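Local coordinates for glucokinase (PDB 6EDI), which probably phosphorylates D-glucose at the expense of ATP, the first step of glucose use, at residues K19-E24 and H68-R73; Q25-L30 and L92-K97; L238-C243 and P273-A278; N329-T334 and A371-H376. All coordinates share one frame; numbering follows the deposited sequence.

Interaction 1: K19-E24 and H68-R73; sequences KEIALE and HIIYVR
Strand 16-20 borders the mixed six-stranded sheet of the N-terminal half, and its Lys19 and Glu20 pair in parallel with Ile70 and Tyr71 of strand 67-75. Lys19 N donates to Ile69 O (3.0 Å), Tyr71 N to Lys19 O (3.1 Å) and Ile21 N to Tyr71 O (2.9 Å), the alternating ladder of a parallel pair. Glu20 and Tyr71 lie on one face. With CG between its backbone N and carbonyl carbon (chi1 65°), the Tyr71 ring is swung under the edge strand, and Glu20 CA sits 4.0 Å above the ring centre. Glu20 stretches on past the ring, its CG 3.4 Å from Tyr71 CE1, to a salt bridge of OE1 with Arg73 NH2 (3.4 Å), whose hydrogen bond is weak; the carboxylate is turned 64° from the guanidinium plane. In this fold, one of the two ribonuclease H-like halves of the actin-ATPase clan, both faces of the sheet are packed by helices: Leu401 of helix 399-409 touches Tyr71, while helix 26-32 lies over Ile21 and Ile70. On the Ile70 side, under helix 26-32, Ile21 CD1 presses tightly on Ile70 CG2 at 3.4 Å, the two side chains nearly perpendicular. Further along, Leu23 CB rests against Val72 CG1.

Interaction 2: Q25-L30 and L92-K97; sequences QLALTL and LQHLKK
This is a buried helix-helix contact in the N-terminal half of the actin-like ATPase fold, where the first turn of helix 26-32 meets the C-terminal part of helix 84-98 beside the six-stranded sheet. The short axes of 26-30 and 92-97 pass 9.8 Å apart and cross at -61°, so the meeting is confined to a few residues: Leu26, Ala27 and Leu30 against His94 and Leu95. Leucines form the apolar part. Leu95 CD2 touches two methyls, Leu26 CD2 and Leu30 CD1, each 3.6 Å away, with the Leu30 side chain roughly perpendicular to that of Leu95. Phe56 of strand 51-58 touches both Leu26 and Leu95 and ties the helix pair to the sheet. The polar part belongs to His94. Its CG stands anti to the backbone N (chi1 169°), which carries the ring across to the start of helix 26-32, where amides have no preceding turn to supply carbonyl acceptors. Leu26 CB packs 3.4 Å from His94 NE2. The same nitrogen accepts the backbone N-H of Ala27 at 3.1 Å, with a 159° angle at the hydrogen and the donor in the imidazole plane.

Interaction 3: L238-C243 and P273-A278; sequences LSMSWC and PIWEAA
Ser241 OG is held from two directions: a water donates to it at 2.8 Å, and it is also hydrogen-bonded to Glu336 OE2 of helix 317-341. The same water accepts a hydrogen bond from Trp275 NE1 at 3.0 Å, lying in the plane of the indole, so it bridges the loop 238-243 to the ring that the loop covers. Ser241 OG itself comes up at the ring edge, near CZ2. Over the indole face lies Met240, whose CA is 3.8 Å from the centroid of the five-membered ring and 17° off its normal, a CH-pi contact. Its side chain carries on across the six-membered ring and bends at chi3 (74°), which brings the methyl CE toward CZ3; SD stands above that ring as a distant Met-aromatic contact and packs on Pro273 CG (3.8 Å) and Ala278 CB. Leu238 runs alongside the tryptophan, its CG meeting the edge at CD1 (3.6 Å). Two backbone bonds clamp the loops together beside this packing: Trp275 N to Leu238 O (2.9 Å), and Met240 N to Pro273 O (2.9 Å, 171° at the hydrogen). They flank a single beta bridge of Ser239 with Ile274. Ser239 OG reaches outward to Glu336 of the second subunit, and Trp242 NE1 bonds to Ser248 of that subunit. Behind them Trp275 packs on Asn329 and Leu333 of helix 317-341. The joined loops, which bracket helix 245-259 in the C-terminal half of the fold, thus form part of the glucokinase dimer interface.

Interaction 4: N329-T334 and A371-H376; sequences NLIGLT and ARLHEH
Arg372 and Leu373, at the end of helix 363-373, lie against Ile331 and Gly332 in the long helix 317-341. Arg372 lays its guanidinium over the glycine: Gly332 CA stands 3.6 Å above the plane, displaced toward the rim, and is 3.7 Å from NH2. The chain bends at chi2 (56°), and with chi4 at 85° a flat face of the guanidinium is turned to Gly332. A long ion pair joins Arg372 NE to Glu375 OE1 (3.9 Å), the oxygen lying well out of the guanidinium plane. Leu373 is next to it in sequence. Its CB touches Ile331 CG2 (3.8 Å), the two side chains set about perpendicular, and the same methyl reaches Leu373 N at 3.7 Å. These helices belong to the C-terminal half of the actin-like ATPase fold, and Phe390 of the sheet strand 389-393 touches Ile331, Thr334 and Leu373 together. With CG anti to the backbone N (chi1 -171°), Leu373 extends CD1 to within 3.5 Å of Thr334 OG1, a hydroxyl that donates to Ile331 O within its own helix. Past Leu373 the chain leaves the helix in a type I turn to His376, which N-caps the next helix through ND1 to Met378 N and bonds through NE2 to Glu336 OE1.

The four contacts form two pairs, one in each half of the chain and on opposite sides of its centre. Interactions 1 and 2 have centres 11 Å apart; their segments alternate in sequence, and they touch: Ile21 CD1 meets Leu26 CA at 3.4 Å, and Leu23 O lies 3.2 Å from His94 CE1. Interactions 3 and 4, with centres 12 Å apart, meet where Trp275 of interaction 3 packs on the long helix of interaction 4, Trp275 CZ3 lying 3.2 Å from Asn329 O, and both contacts reach the second subunit. Between the halves the centres of interactions 1 and 3 are about 41 Å apart, those of 2 and 4 about 50 Å. In this family glucose and ATP bind in the interlobe cleft.

Interaction 1: K19-E24 and H68-R73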
loop_
_atom_site.group_PDB
_atom_site.type_symbol
_atom_site.label_atom_id
_atom_site.label_comp_id
_atom_site.label_asym_id
_atom_site.label_seq_id
_atom_site.Cartn_x
_atom_site.Cartn_y
_atom_site.Cartn_z
ATOM N N LYS A 19 8.247 18.343 26.415
ATOM C CA LYS A 19 9.327 19.015 27.124
ATOM C C LYS A 19 10.669 18.406 26.733
ATOM O O LYS A 19 10.880 17.199 26.851
ATOM C CB LYS A 19 9.142 18.887 28.635
ATOM C CG LYS A 19 8.919 20.187 29.394
ATOM C CD LYS A 19 7.438 20.560 29.502
ATOM C CE LYS A 19 7.245 21.817 30.361
ATOM N NZ LYS A 19 5.803 22.119 30.599
ATOM N N GLU A 20 11.587 19.243 26.274
ATOM C CA GLU A 20 12.950 18.785 26.064
ATOM C C GLU A 20 13.699 19.054 27.360
ATOM O O GLU A 20 13.563 20.128 27.930
ATOM C CB GLU A 20 13.592 19.542 24.907
ATOM C CG GLU A 20 15.057 19.210 24.704
ATOM C CD GLU A 20 15.688 20.034 23.610
ATOM O OE1 GLU A 20 14.964 20.453 22.680
ATOM O OE2 GLU A 20 16.910 20.260 23.695
ATOM N N ILE A 21 14.457 18.070 27.838
ATOM C CA ILE A 21 15.199 18.206 29.085
ATOM C C ILE A 21 16.637 17.751 28.918
ATOM O O ILE A 21 16.953 16.939 28.042
ATOM C CB ILE A 21 14.576 17.366 30.220
ATOM C CG1 ILE A 21 14.451 15.905 29.787
ATOM C CG2 ILE A 21 13.220 17.927 30.633
ATOM C CD1 ILE A 21 14.268 14.958 30.938
ATOM N N ALA A 22 17.515 18.268 29.768
ATOM C CA ALA A 22 18.880 17.771 29.815
ATOM C C ALA A 22 18.860 16.339 30.315
ATOM O O ALA A 22 18.027 15.994 31.149
ATOM C CB ALA A 22 19.722 18.635 30.740
ATOM N N LEU A 23 19.785 15.506 29.842
ATOM C CA LEU A 23 19.848 14.120 30.319
ATOM C C LEU A 23 19.928 14.021 31.844
ATOM O O LEU A 23 19.319 13.132 32.457
ATOM C CB LEU A 23 21.010 13.360 29.683
ATOM C CG LEU A 23 21.407 12.033 30.333
ATOM C CD1 LEU A 23 20.273 11.016 30.276
ATOM C CD2 LEU A 23 22.629 11.466 29.646
ATOM N N GLU A 24 20.665 14.942 32.454
ATOM C CA GLU A 24 20.829 14.934 33.903
ATOM C C GLU A 24 19.496 15.177 34.618
ATOM O O GLU A 24 19.315 14.761 35.766
ATOM C CB GLU A 24 21.884 15.965 34.330
ATOM C CG GLU A 24 23.252 15.806 33.644
ATOM C CD GLU A 24 23.250 16.216 32.162
ATOM O OE1 GLU A 24 22.598 17.227 31.810
ATOM O OE2 GLU A 24 23.887 15.511 31.348
ATOM N N HIS A 68 1.723 13.217 26.324
ATOM C CA HIS A 68 2.907 13.846 26.901
ATOM C C HIS A 68 4.171 13.177 26.371
ATOM O O HIS A 68 4.236 11.953 26.240
ATOM C CB HIS A 68 2.873 13.787 28.439
ATOM C CG HIS A 68 1.759 14.577 29.054
ATOM N ND1 HIS A 68 1.058 14.141 30.157
ATOM C CD2 HIS A 68 1.224 15.776 28.719
ATOM C CE1 HIS A 68 0.133 15.032 30.471
ATOM N NE2 HIS A 68 0.214 16.034 29.614
ATOM N N ILE A 69 5.174 13.992 26.058
ATOM C CA ILE A 69 6.472 13.479 25.652
ATOM C C ILE A 69 7.549 14.221 26.431
ATOM O O ILE A 69 7.440 15.422 26.680
ATOM C CB ILE A 69 6.718 13.627 24.127
ATOM C CG1 ILE A 69 5.564 13.003 23.334
ATOM C CG2 ILE A 69 8.026 12.970 23.713
ATOM C CD1 ILE A 69 5.681 13.143 21.801
ATOM N N ILE A 70 8.559 13.476 26.858
ATOM C CA ILE A 70 9.764 14.063 27.417
ATOM C C ILE A 70 10.920 13.494 26.624
ATOM O O ILE A 70 10.982 12.294 26.425
ATOM C CB ILE A 70 9.963 13.649 28.873
ATOM C CG1 ILE A 70 8.856 14.199 29.751
ATOM C CG2 ILE A 70 11.311 14.158 29.372
ATOM C CD1 ILE A 70 8.734 15.677 29.726
ATOM N N TYR A 71 11.856 14.327 26.178
ATOM C CA TYR A 71 13.001 13.784 25.461
ATOM C C TYR A 71 14.272 14.543 25.775
ATOM O O TYR A 71 14.233 15.720 26.132
ATOM C CB TYR A 71 12.756 13.766 23.942
ATOM C CG TYR A 71 12.606 15.135 23.328
ATOM C CD1 TYR A 71 13.718 15.882 22.941
ATOM C CD2 TYR A 71 11.351 15.693 23.138
ATOM C CE1 TYR A 71 13.579 17.137 22.391
ATOM C CE2 TYR A 71 11.214 16.952 22.579
ATOM C CZ TYR A 71 12.324 17.661 22.211
ATOM O OH TYR A 71 12.161 18.907 21.654
ATOM N N VAL A 72 15.392 13.843 25.638
ATOM C CA VAL A 72 16.719 14.432 25.730
ATOM C C VAL A 72 17.254 14.545 24.314
ATOM O O VAL A 72 17.145 13.602 23.528
ATOM C CB VAL A 72 17.653 13.520 26.542
ATOM C CG1 VAL A 72 19.072 14.071 26.553
ATOM C CG2 VAL A 72 17.127 13.361 27.950
ATOM N N ARG A 73 17.805 15.699 23.959
ATOM C CA ARG A 73 18.417 15.813 22.644
ATOM C C ARG A 73 19.881 15.431 22.755
ATOM O O ARG A 73 20.650 16.089 23.454
ATOM C CB ARG A 73 18.266 17.222 22.074
ATOM C CG ARG A 73 18.904 17.393 20.701
ATOM C CD ARG A 73 18.795 18.829 20.218
ATOM N NE ARG A 73 17.420 19.331 20.265
ATOM C CZ ARG A 73 16.534 19.174 19.287
ATOM N NH1 ARG A 73 16.872 18.513 18.187
ATOM N NH2 ARG A 73 15.304 19.662 19.409
#

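Interaction 2: Q25-L30 and L92-K97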
loop_
_atom_site.group_PDB
_atom_site.type_symbol
_atom_site.label_atom_id
_atom_site.label_comp_id
_atom_site.label_asym_id
_atom_site.label_seq_id
_atom_site.Cartn_x
_atom_site.Cartn_y
_atom_site.Cartn_z
ATOM N N GLN A 25 18.557 15.827 33.932
ATOM C CA GLN A 25 17.261 16.176 34.522
ATOM C C GLN A 25 16.193 15.105 34.308
ATOM O O GLN A 25 15.042 15.323 34.672
ATOM C CB GLN A 25 16.712 17.476 33.926
ATOM C CG GLN A 25 17.542 18.736 34.120
ATOM C CD GLN A 25 17.002 19.889 33.278
ATOM O OE1 GLN A 25 16.886 19.779 32.047
ATOM N NE2 GLN A 25 16.648 20.992 33.937
ATOM N N LEU A 26 16.557 13.973 33.709
ATOM C CA LEU A 26 15.562 12.948 33.349
ATOM C C LEU A 26 14.782 12.387 34.541
ATOM O O LEU A 26 13.557 12.503 34.592
ATOM C CB LEU A 26 16.176 11.816 32.508
ATOM C CG LEU A 26 15.254 10.659 32.103
ATOM C CD1 LEU A 26 14.064 11.151 31.301
ATOM C CD2 LEU A 26 16.008 9.594 31.320
ATOM N N ALA A 27 15.476 11.778 35.495
ATOM C CA ALA A 27 14.777 11.154 36.620
ATOM C C ALA A 27 13.995 12.206 37.400
ATOM O O ALA A 27 12.871 11.980 37.829
ATOM C CB ALA A 27 15.760 10.455 37.516
ATOM N N LEU A 28 14.621 13.360 37.576
ATOM C CA LEU A 28 13.999 14.526 38.187
ATOM C C LEU A 28 12.651 14.874 37.546
ATOM O O LEU A 28 11.684 15.240 38.229
ATOM C CB LEU A 28 14.980 15.689 38.054
ATOM C CG LEU A 28 14.667 17.162 38.278
ATOM C CD1 LEU A 28 15.993 17.900 38.515
ATOM C CD2 LEU A 28 13.923 17.787 37.104
ATOM N N THR A 29 12.610 14.775 36.223
ATOM C CA THR A 29 11.422 15.082 35.442
ATOM C C THR A 29 10.405 13.956 35.585
ATOM O O THR A 29 9.207 14.206 35.749
ATOM C CB THR A 29 11.810 15.292 33.976
ATOM O OG1 THR A 29 12.520 16.530 33.856
ATOM C CG2 THR A 29 10.582 15.328 33.064
ATOM N N LEU A 30 10.889 12.718 35.541
ATOM C CA LEU A 30 10.020 11.556 35.722
ATOM C C LEU A 30 9.394 11.503 37.118
ATOM O O LEU A 30 8.204 11.219 37.258
ATOM C CB LEU A 30 10.783 10.265 35.438
ATOM C CG LEU A 30 11.152 9.999 33.986
ATOM C CD1 LEU A 30 12.008 8.759 33.896
ATOM C CD2 LEU A 30 9.887 9.830 33.157
ATOM N N LEU A 92 19.678 4.744 29.932
ATOM C CA LEU A 92 19.459 3.585 30.777
ATOM C C LEU A 92 20.313 3.656 32.052
ATOM O O LEU A 92 19.796 3.486 33.150
ATOM C CB LEU A 92 19.721 2.305 29.979
ATOM C CG LEU A 92 18.817 1.100 30.249
ATOM C CD1 LEU A 92 17.612 1.491 31.089
ATOM C CD2 LEU A 92 18.371 0.453 28.945
ATOM N N GLN A 93 21.606 3.944 31.909
ATOM C CA GLN A 93 22.478 4.088 33.076
ATOM C C GLN A 93 22.035 5.254 33.964
ATOM O O GLN A 93 22.200 5.209 35.185
ATOM C CB GLN A 93 23.955 4.242 32.671
ATOM C CG GLN A 93 24.522 3.104 31.791
ATOM C CD GLN A 93 24.205 1.693 32.289
ATOM O OE1 GLN A 93 23.794 0.827 31.509
ATOM N NE2 GLN A 93 24.415 1.450 33.581
ATOM N N HIS A 94 21.452 6.291 33.366
ATOM C CA HIS A 94 20.967 7.423 34.155
ATOM C C HIS A 94 19.753 7.035 34.981
ATOM O O HIS A 94 19.612 7.472 36.122
ATOM C CB HIS A 94 20.593 8.616 33.276
ATOM C CG HIS A 94 19.849 9.692 34.009
ATOM N ND1 HIS A 94 20.489 10.735 34.642
ATOM C CD2 HIS A 94 18.524 9.884 34.213
ATOM C CE1 HIS A 94 19.591 11.525 35.203
ATOM N NE2 HIS A 94 18.390 11.032 34.959
ATOM N N LEU A 95 18.857 6.244 34.391
ATOM C CA LEU A 95 17.664 5.796 35.096
ATOM C C LEU A 95 18.006 4.884 36.275
ATOM O O LEU A 95 17.387 4.981 37.331
ATOM C CB LEU A 95 16.688 5.088 34.148
ATOM C CG LEU A 95 16.012 5.928 33.064
ATOM C CD1 LEU A 95 15.154 5.028 32.167
ATOM C CD2 LEU A 95 15.168 7.023 33.679
ATOM N N LYS A 96 18.984 3.997 36.095
ATOM C CA LYS A 96 19.386 3.084 37.167
ATOM C C LYS A 96 20.161 3.829 38.256
ATOM O O LYS A 96 20.141 3.437 39.423
ATOM C CB LYS A 96 20.244 1.933 36.628
ATOM C CG LYS A 96 19.822 1.360 35.267
ATOM C CD LYS A 96 18.568 0.497 35.309
ATOM C CE LYS A 96 18.815 -0.861 34.659
ATOM N NZ LYS A 96 19.645 -0.718 33.421
ATOM N N LYS A 97 20.837 4.908 37.868
ATOM C CA LYS A 97 21.658 5.687 38.794
ATOM C C LYS A 97 20.875 6.779 39.522
ATOM O O LYS A 97 21.238 7.160 40.637
ATOM C CB LYS A 97 22.834 6.343 38.066
ATOM C CG LYS A 97 24.014 5.439 37.728
ATOM C CD LYS A 97 25.087 6.271 37.042
ATOM C CE LYS A 97 26.272 5.440 36.590
ATOM N NZ LYS A 97 27.351 6.303 36.026
#

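Interaction 3: L238-C243 and P273-A278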
loop_
_atom_site.group_PDB
_atom_site.type_symbol
_atom_site.label_atom_id
_atom_site.label_comp_id
_atom_site.label_asym_id
_atom_site.label_seq_id
_atom_site.Cartn_x
_atom_site.Cartn_y
_atom_site.Cartn_z
ATOM N N LEU A 238 6.634 8.017 -7.725
ATOM C CA LEU A 238 5.817 7.580 -8.846
ATOM C C LEU A 238 5.970 8.599 -9.987
ATOM O O LEU A 238 6.000 9.814 -9.748
ATOM C CB LEU A 238 4.361 7.426 -8.385
ATOM C CG LEU A 238 3.124 7.526 -9.269
ATOM C CD1 LEU A 238 2.950 6.328 -10.178
ATOM C CD2 LEU A 238 1.888 7.691 -8.360
ATOM N N SER A 239 6.102 8.105 -11.212
ATOM C CA SER A 239 6.145 8.978 -12.389
ATOM C C SER A 239 4.908 9.864 -12.498
ATOM O O SER A 239 3.804 9.430 -12.176
ATOM C CB SER A 239 6.263 8.150 -13.663
ATOM O OG SER A 239 7.354 7.274 -13.594
ATOM N N MET A 240 5.081 11.105 -12.957
ATOM C CA MET A 240 3.924 11.949 -13.250
ATOM C C MET A 240 3.017 11.301 -14.299
ATOM O O MET A 240 3.482 10.566 -15.168
ATOM C CB MET A 240 4.348 13.350 -13.706
ATOM C CG MET A 240 4.978 14.165 -12.600
ATOM S SD MET A 240 5.349 15.850 -13.103
ATOM C CE MET A 240 3.703 16.564 -13.109
ATOM N N SER A 241 1.720 11.575 -14.190
ATOM C CA SER A 241 0.712 10.997 -15.058
ATOM C C SER A 241 0.796 11.589 -16.456
ATOM O O SER A 241 1.236 12.723 -16.645
ATOM C CB SER A 241 -0.681 11.245 -14.482
ATOM O OG SER A 241 -0.864 10.544 -13.266
ATOM N N TRP A 242 0.380 10.814 -17.448
ATOM C CA TRP A 242 0.334 11.327 -18.799
ATOM C C TRP A 242 -0.656 12.490 -18.903
ATOM O O TRP A 242 -1.640 12.560 -18.164
ATOM C CB TRP A 242 -0.021 10.195 -19.782
ATOM C CG TRP A 242 0.037 10.629 -21.199
ATOM C CD1 TRP A 242 1.105 10.554 -22.051
ATOM C CD2 TRP A 242 -1.032 11.210 -21.937
ATOM N NE1 TRP A 242 0.754 11.068 -23.286
ATOM C CE2 TRP A 242 -0.557 11.473 -23.237
ATOM C CE3 TRP A 242 -2.358 11.537 -21.622
ATOM C CZ2 TRP A 242 -1.359 12.043 -24.218
ATOM C CZ3 TRP A 242 -3.149 12.104 -22.596
ATOM C CH2 TRP A 242 -2.646 12.357 -23.878
ATOM N N CYS A 243 -0.371 13.420 -19.812
ATOM C CA CYS A 243 -1.288 14.520 -20.091
ATOM C C CYS A 243 -0.904 15.134 -21.430
ATOM O O CYS A 243 0.095 14.736 -22.032
ATOM C CB CYS A 243 -1.248 15.572 -18.984
ATOM S SG CYS A 243 0.422 16.117 -18.539
ATOM N N PRO A 273 9.210 12.758 -15.159
ATOM C CA PRO A 273 9.828 13.094 -13.872
ATOM C C PRO A 273 8.925 12.551 -12.787
ATOM O O PRO A 273 7.772 12.253 -13.095
ATOM C CB PRO A 273 9.824 14.623 -13.868
ATOM C CG PRO A 273 8.645 15.010 -14.722
ATOM C CD PRO A 273 8.425 13.873 -15.719
ATOM N N ILE A 274 9.415 12.408 -11.563
ATOM C CA ILE A 274 8.573 11.871 -10.501
ATOM C C ILE A 274 7.679 12.971 -9.929
ATOM O O ILE A 274 8.008 14.158 -10.029
ATOM C CB ILE A 274 9.400 11.172 -9.425
ATOM C CG1 ILE A 274 10.335 12.158 -8.701
ATOM C CG2 ILE A 274 10.249 10.093 -10.050
ATOM C CD1 ILE A 274 11.205 11.480 -7.636
ATOM N N TRP A 275 6.540 12.585 -9.357
ATOM C CA TRP A 275 5.595 13.557 -8.800
ATOM C C TRP A 275 6.256 14.492 -7.797
ATOM O O TRP A 275 5.905 15.665 -7.704
ATOM C CB TRP A 275 4.435 12.847 -8.104
ATOM C CG TRP A 275 3.341 12.418 -9.017
ATOM C CD1 TRP A 275 3.055 11.143 -9.399
ATOM C CD2 TRP A 275 2.364 13.260 -9.659
ATOM N NE1 TRP A 275 1.969 11.135 -10.238
ATOM C CE2 TRP A 275 1.520 12.418 -10.413
ATOM C CE3 TRP A 275 2.121 14.638 -9.667
ATOM C CZ2 TRP A 275 0.446 12.911 -11.174
ATOM C CZ3 TRP A 275 1.053 15.130 -10.414
ATOM C CH2 TRP A 275 0.232 14.266 -11.168
ATOM N N GLU A 276 7.195 13.946 -7.031
ATOM C CA GLU A 276 7.922 14.726 -6.026
ATOM C C GLU A 276 8.561 15.968 -6.635
ATOM O O GLU A 276 8.574 17.041 -6.025
ATOM C CB GLU A 276 9.004 13.853 -5.380
ATOM C CG GLU A 276 10.120 14.623 -4.667
ATOM C CD GLU A 276 11.099 13.697 -3.976
ATOM O OE1 GLU A 276 12.148 13.390 -4.573
ATOM O OE2 GLU A 276 10.812 13.273 -2.839
ATOM N N ALA A 277 9.079 15.820 -7.849
ATOM C CA ALA A 277 9.798 16.906 -8.504
ATOM C C ALA A 277 8.897 18.094 -8.850
ATOM O O ALA A 277 9.380 19.197 -9.048
ATOM C CB ALA A 277 10.529 16.396 -9.733
ATOM N N ALA A 278 7.590 17.867 -8.919
ATOM C CA ALA A 278 6.636 18.938 -9.202
ATOM C C ALA A 278 5.926 19.445 -7.959
ATOM O O ALA A 278 5.020 20.269 -8.065
ATOM C CB ALA A 278 5.591 18.466 -10.234
HETATM O O HOH W 1 0.983 8.854 -12.006
#

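Interaction 4: N329-T334 and A371-H376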
loop_
_atom_site.group_PDB
_atom_site.type_symbol
_atom_site.label_atom_id
_atom_site.label_comp_id
_atom_site.label_asym_id
_atom_site.label_seq_id
_atom_site.Cartn_x
_atom_site.Cartn_y
_atom_site.Cartn_z
ATOM N N ASN A 329 -0.328 20.146 -8.586
ATOM C CA ASN A 329 0.384 18.894 -8.825
ATOM C C ASN A 329 0.560 17.987 -7.606
ATOM O O ASN A 329 0.546 16.753 -7.742
ATOM C CB ASN A 329 1.718 19.181 -9.504
ATOM C CG ASN A 329 1.541 19.440 -10.986
ATOM O OD1 ASN A 329 0.736 18.771 -11.638
ATOM N ND2 ASN A 329 2.259 20.420 -11.518
ATOM N N LEU A 330 0.721 18.581 -6.426
ATOM C CA LEU A 330 0.648 17.783 -5.207
ATOM C C LEU A 330 -0.692 17.040 -5.176
ATOM O O LEU A 330 -0.747 15.835 -4.922
ATOM C CB LEU A 330 0.795 18.659 -3.963
ATOM C CG LEU A 330 0.588 17.865 -2.664
ATOM C CD1 LEU A 330 1.765 16.920 -2.457
ATOM C CD2 LEU A 330 0.409 18.795 -1.467
ATOM N N ILE A 331 -1.770 17.761 -5.463
ATOM C CA ILE A 331 -3.093 17.151 -5.501
ATOM C C ILE A 331 -3.196 16.125 -6.645
ATOM O O ILE A 331 -3.839 15.070 -6.495
ATOM C CB ILE A 331 -4.212 18.233 -5.568
ATOM C CG1 ILE A 331 -4.285 18.998 -4.243
ATOM C CG2 ILE A 331 -5.559 17.602 -5.879
ATOM C CD1 ILE A 331 -4.687 18.119 -3.072
ATOM N N GLY A 332 -2.545 16.418 -7.771
ATOM C CA GLY A 332 -2.484 15.462 -8.875
ATOM C C GLY A 332 -1.890 14.121 -8.455
ATOM O O GLY A 332 -2.388 13.060 -8.848
ATOM N N LEU A 333 -0.828 14.173 -7.645
ATOM C CA LEU A 333 -0.252 12.967 -7.056
ATOM C C LEU A 333 -1.293 12.291 -6.187
ATOM O O LEU A 333 -1.472 11.075 -6.270
ATOM C CB LEU A 333 0.990 13.284 -6.212
ATOM C CG LEU A 333 1.453 12.184 -5.248
ATOM C CD1 LEU A 333 1.976 10.944 -5.960
ATOM C CD2 LEU A 333 2.505 12.718 -4.291
ATOM N N THR A 334 -1.986 13.073 -5.358
ATOM C CA THR A 334 -3.028 12.485 -4.507
ATOM C C THR A 334 -4.196 11.908 -5.298
ATOM O O THR A 334 -4.917 11.055 -4.799
ATOM C CB THR A 334 -3.589 13.462 -3.466
ATOM O OG1 THR A 334 -4.315 14.514 -4.121
ATOM C CG2 THR A 334 -2.472 14.048 -2.612
ATOM N N ALA A 371 -10.985 20.721 -7.825
ATOM C CA ALA A 371 -11.208 20.643 -9.267
ATOM C C ALA A 371 -10.141 19.771 -9.912
ATOM O O ALA A 371 -10.431 18.932 -10.771
ATOM C CB ALA A 371 -11.207 22.041 -9.890
ATOM N N ARG A 372 -8.900 19.972 -9.498
ATOM C CA ARG A 372 -7.797 19.219 -10.069
ATOM C C ARG A 372 -7.921 17.734 -9.762
ATOM O O ARG A 372 -7.761 16.893 -10.653
ATOM C CB ARG A 372 -6.475 19.743 -9.529
ATOM C CG ARG A 372 -5.284 18.931 -9.983
ATOM C CD ARG A 372 -5.211 18.849 -11.501
ATOM N NE ARG A 372 -4.078 18.046 -11.939
ATOM C CZ ARG A 372 -4.115 16.722 -12.046
ATOM N NH1 ARG A 372 -5.217 16.072 -11.722
ATOM N NH2 ARG A 372 -3.052 16.045 -12.463
ATOM N N LEU A 373 -8.183 17.416 -8.495
ATOM C CA LEU A 373 -8.356 16.023 -8.085
ATOM C C LEU A 373 -9.357 15.365 -9.010
ATOM O O LEU A 373 -9.156 14.238 -9.475
ATOM C CB LEU A 373 -8.870 15.962 -6.645
ATOM C CG LEU A 373 -8.897 14.582 -6.002
ATOM C CD1 LEU A 373 -7.480 14.201 -5.588
ATOM C CD2 LEU A 373 -9.847 14.563 -4.817
ATOM N N HIS A 374 -10.418 16.106 -9.316
ATOM C CA HIS A 374 -11.525 15.572 -10.088
ATOM C C HIS A 374 -11.266 15.408 -11.587
ATOM O O HIS A 374 -12.151 14.949 -12.305
ATOM C CB HIS A 374 -12.799 16.395 -9.840
ATOM C CG HIS A 374 -13.343 16.264 -8.448
ATOM N ND1 HIS A 374 -14.557 16.804 -8.071
ATOM C CD2 HIS A 374 -12.853 15.646 -7.346
ATOM C CE1 HIS A 374 -14.786 16.529 -6.799
ATOM N NE2 HIS A 374 -13.766 15.828 -6.335
ATOM N N GLU A 375 -10.061 15.740 -12.053
ATOM C CA GLU A 375 -9.712 15.547 -13.465
ATOM C C GLU A 375 -9.369 14.098 -13.797
ATOM O O GLU A 375 -9.319 13.728 -14.972
ATOM C CB GLU A 375 -8.547 16.455 -13.883
ATOM C CG GLU A 375 -8.758 17.949 -13.583
ATOM C CD GLU A 375 -7.622 18.832 -14.095
ATOM O OE1 GLU A 375 -6.720 18.322 -14.802
ATOM O OE2 GLU A 375 -7.631 20.045 -13.783
ATOM N N HIS A 376 -9.119 13.293 -12.761
ATOM C CA HIS A 376 -8.740 11.887 -12.919
ATOM C C HIS A 376 -9.832 11.118 -13.660
ATOM O O HIS A 376 -11.017 11.329 -13.412
ATOM C CB HIS A 376 -8.513 11.228 -11.548
ATOM C CG HIS A 376 -7.772 9.926 -11.621
ATOM N ND1 HIS A 376 -8.365 8.751 -12.036
ATOM C CD2 HIS A 376 -6.480 9.621 -11.346
ATOM C CE1 HIS A 376 -7.473 7.777 -12.009
ATOM N NE2 HIS A 376 -6.318 8.279 -11.595
#